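Local coordinates for lectin CEL-I, N-acetyl-D-galactosamine-specific C-type (Cucumaria echinata, PDB 4WQQ), which binds N-acetylgalactosamine and galactose as a calcium-dependent C-type lectin in its natural form, and is here re-engineered to recognise mannose, at residues E9-H14 with Q55-N60. The protein carries 3 engineered substitutions. Numbering follows the deposited sequence.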
ATOM      1  N   GLU A   9       4.147   1.086  -9.923  1.00 16.14           N
ATOM      2  CA  GLU A   9       3.396   2.124 -10.656  1.00 17.41           C
ATOM      3  C   GLU A   9       1.929   2.036 -10.342  1.00 16.46           C
ATOM      4  O   GLU A   9       1.342   0.963 -10.278  1.00 15.49           O
ATOM      5  CB  GLU A   9       3.529   1.927 -12.181  1.00 21.29           C
ATOM      6  CG  GLU A   9       4.936   1.788 -12.724  1.00 25.23           C
ATOM      7  CD  GLU A   9       5.809   2.993 -12.461  1.00 33.45           C
ATOM      8  OE1 GLU A   9       6.856   2.825 -11.828  1.00 43.41           O
ATOM      9  OE2 GLU A   9       5.430   4.103 -12.853  1.00 42.48           O
ATOM     10  N   ALA A  10       1.298   3.204 -10.219  1.00 15.90           N
ATOM     11  CA  ALA A  10      -0.118   3.255  -9.890  1.00 16.70           C
ATOM     12  C   ALA A  10      -0.957   3.317 -11.140  1.00 17.13           C
ATOM     13  O   ALA A  10      -0.635   4.068 -12.094  1.00 19.02           O
ATOM     14  CB  ALA A  10      -0.412   4.439  -9.015  1.00 17.74           C
ATOM     15  N   GLU A  11      -1.998   2.532 -11.141  1.00 15.68           N
ATOM     16  CA  GLU A  11      -3.066   2.593 -12.196  1.00 16.05           C
ATOM     17  C   GLU A  11      -4.375   2.088 -11.621  1.00 16.61           C
ATOM     18  O   GLU A  11      -4.510   0.941 -11.129  1.00 14.85           O
ATOM     19  CB  GLU A  11      -2.626   1.882 -13.439  1.00 18.79           C
ATOM     20  CG  GLU A  11      -3.708   1.439 -14.386  1.00 21.35           C
ATOM     21  CD  GLU A  11      -4.229   2.572 -15.260  1.00 25.90           C
ATOM     22  OE1 GLU A  11      -3.591   3.647 -15.315  1.00 27.73           O
ATOM     23  OE2 GLU A  11      -5.293   2.346 -15.880  1.00 32.38           O
ATOM     24  N   GLY A  12      -5.408   2.913 -11.675  1.00 14.54           N
ATOM     25  CA  GLY A  12      -6.643   2.596 -10.926  1.00 15.29           C
ATOM     26  C   GLY A  12      -6.465   2.331  -9.434  1.00 16.06           C
ATOM     27  O   GLY A  12      -5.671   3.031  -8.785  1.00 18.06           O
ATOM     28  N   ASP A  13      -7.170   1.365  -8.850  1.00 17.23           N
ATOM     29  CA  ASP A  13      -6.955   1.094  -7.447  1.00 19.19           C
ATOM     30  C   ASP A  13      -5.905   0.020  -7.238  1.00 16.35           C
ATOM     31  O   ASP A  13      -6.016  -0.746  -6.275  1.00 16.88           O
ATOM     32  CB  ASP A  13      -8.235   0.738  -6.680  1.00 21.94           C
ATOM     33  CG  ASP A  13      -9.188   1.968  -6.507  1.00 27.16           C
ATOM     34  OD1 ASP A  13      -8.781   3.126  -6.780  1.00 26.16           O
ATOM     35  OD2 ASP A  13     -10.335   1.755  -6.060  1.00 29.65           O
ATOM     36  N   HIS A  14      -4.904  -0.015  -8.109  1.00 14.89           N
ATOM     37  CA  HIS A  14      -3.885  -1.092  -8.063  1.00 13.80           C
ATOM     38  C   HIS A  14      -2.519  -0.497  -8.275  1.00 13.07           C
ATOM     39  O   HIS A  14      -2.406   0.678  -8.681  1.00 14.06           O
ATOM     40  CB  HIS A  14      -4.129  -2.234  -9.116  1.00 14.08           C
ATOM     41  CG  HIS A  14      -5.371  -3.002  -8.900  1.00 14.40           C
ATOM     42  ND1 HIS A  14      -5.512  -3.972  -7.937  1.00 15.27           N
ATOM     43  CD2 HIS A  14      -6.531  -2.993  -9.598  1.00 16.61           C
ATOM     44  CE1 HIS A  14      -6.734  -4.489  -8.005  1.00 16.75           C
ATOM     45  NE2 HIS A  14      -7.386  -3.870  -8.980  1.00 16.27           N
ATOM     46  N   GLN A  55      -5.619  -4.122 -19.873  1.00 14.12           N
ATOM     47  CA  GLN A  55      -4.803  -4.795 -20.815  1.00 13.64           C
ATOM     48  C   GLN A  55      -3.824  -3.822 -21.445  1.00 15.22           C
ATOM     49  O   GLN A  55      -2.603  -4.087 -21.536  1.00 12.24           O
ATOM     50  CB  GLN A  55      -5.699  -5.446 -21.898  1.00 14.42           C
ATOM     51  CG  GLN A  55      -4.957  -6.043 -23.040  1.00 14.94           C
ATOM     52  CD  GLN A  55      -4.303  -7.389 -22.737  1.00 13.82           C
ATOM     53  OE1 GLN A  55      -4.725  -8.141 -21.855  1.00 15.35           O
ATOM     54  NE2 GLN A  55      -3.282  -7.686 -23.500  1.00 14.64           N
ATOM     55  N   ALA A  56      -4.348  -2.702 -21.971  1.00 13.97           N
ATOM     56  CA  ALA A  56      -3.472  -1.782 -22.625  1.00 15.73           C
ATOM     57  C   ALA A  56      -2.452  -1.176 -21.680  1.00 13.92           C
ATOM     58  O   ALA A  56      -1.296  -0.970 -22.079  1.00 14.35           O
ATOM     59  CB  ALA A  56      -4.299  -0.713 -23.345  1.00 16.08           C
ATOM     60  N   TYR A  57      -2.852  -0.886 -20.475  1.00 14.20           N
ATOM     61  CA  TYR A  57      -1.961  -0.265 -19.473  1.00 14.89           C
ATOM     62  C   TYR A  57      -0.776  -1.222 -19.234  1.00 15.39           C
ATOM     63  O   TYR A  57       0.401  -0.864 -19.336  1.00 14.67           O
ATOM     64  CB  TYR A  57      -2.689  -0.005 -18.156  1.00 16.09           C
ATOM     65  CG  TYR A  57      -1.658   0.322 -17.097  1.00 17.66           C
ATOM     66  CD1 TYR A  57      -1.073   1.572 -17.024  1.00 17.32           C
ATOM     67  CD2 TYR A  57      -1.184  -0.691 -16.251  1.00 19.91           C
ATOM     68  CE1 TYR A  57      -0.049   1.826 -16.138  1.00 20.72           C
ATOM     69  CE2 TYR A  57      -0.183  -0.443 -15.355  1.00 19.88           C
ATOM     70  CZ  TYR A  57       0.394   0.791 -15.282  1.00 21.73           C
ATOM     71  OH  TYR A  57       1.408   0.985 -14.343  1.00 23.77           O
ATOM     72  N   VAL A  58      -1.123  -2.482 -19.026  1.00 14.29           N
ATOM     73  CA  VAL A  58      -0.108  -3.530 -18.796  1.00 13.85           C
ATOM     74  C   VAL A  58       0.847  -3.737 -19.949  1.00 13.09           C
ATOM     75  O   VAL A  58       2.044  -3.754 -19.788  1.00 12.84           O
ATOM     76  CB  VAL A  58      -0.797  -4.850 -18.379  1.00 14.13           C
ATOM     77  CG1 VAL A  58       0.210  -6.024 -18.330  1.00 15.34           C
ATOM     78  CG2 VAL A  58      -1.484  -4.703 -17.039  1.00 15.73           C
ATOM     79  N   PHE A  59       0.290  -3.854 -21.145  1.00 12.90           N
ATOM     80  CA  PHE A  59       1.054  -4.107 -22.331  1.00 13.78           C
ATOM     81  C   PHE A  59       1.998  -2.907 -22.564  1.00 13.69           C
ATOM     82  O   PHE A  59       3.206  -3.091 -22.857  1.00 12.96           O
ATOM     83  CB  PHE A  59       0.092  -4.369 -23.488  1.00 13.92           C
ATOM     84  CG  PHE A  59       0.788  -4.531 -24.813  1.00 15.07           C
ATOM     85  CD1 PHE A  59       1.468  -5.686 -25.080  1.00 13.62           C
ATOM     86  CD2 PHE A  59       0.759  -3.530 -25.755  1.00 14.44           C
ATOM     87  CE1 PHE A  59       2.116  -5.863 -26.279  1.00 15.91           C
ATOM     88  CE2 PHE A  59       1.461  -3.668 -26.932  1.00 16.56           C
ATOM     89  CZ  PHE A  59       2.116  -4.844 -27.219  1.00 15.78           C
ATOM     90  N   ASN A  60       1.455  -1.666 -22.474  1.00 14.97           N
ATOM     91  CA  ASN A  60       2.259  -0.492 -22.774  1.00 16.27           C
ATOM     92  C   ASN A  60       3.386  -0.298 -21.731  1.00 15.31           C
ATOM     93  O   ASN A  60       4.525   0.086 -22.059  1.00 15.75           O
ATOM     94  CB  ASN A  60       1.350   0.742 -22.916  1.00 18.20           C
ATOM     95  CG  ASN A  60       0.395   0.606 -24.154  1.00 22.93           C
ATOM     96  OD1 ASN A  60       0.814   0.123 -25.222  1.00 27.16           O
ATOM     97  ND2 ASN A  60      -0.874   0.992 -23.993  1.00 28.82           N
TER
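Tyr57 reaches from helix 52-65 of the C-type lectin fold to the short strand 9-11, where the methylenes of Glu11 cover one face of its ring. The strand opens a beta hairpin, closed by the type II' turn from Glu11 to His14 with Gly12 at its positive-phi corner, and runs nearly antiparallel to the helix segment (161°), their axes 10.9 Å apart. Glu11 CB sits over the middle of the ring, 3.6 Å from the Tyr57 centroid and only 10° off the ring normal, a CH-pi contact. With CG anti to the backbone N (chi1 159°) and a bend at chi2, the Glu11 chain then passes back over the ring toward the helix, opposite in direction to the tyrosine. Glu11 CG comes within 3.6 Å of Tyr57 CG, and Glu11 OE1 lies 3.7 Å from Tyr57 CD1. CB and CG of the acid thus make the face contact, while its carboxylate, in a plane nearly parallel to the ring, is displaced beyond the rim on the CG/CD1 side. Tyr16, on the neighbouring strand 14-23, also meets the Tyr57 ring, its plane inclined to it. The turn itself faces the second subunit, where Gln3 NE2 of that chain is hydrogen-bonded to Gly12 O. At the far end of the tyrosine, Glu9 crosses at about a right angle, its CB 3.2 Å from Tyr57 OH.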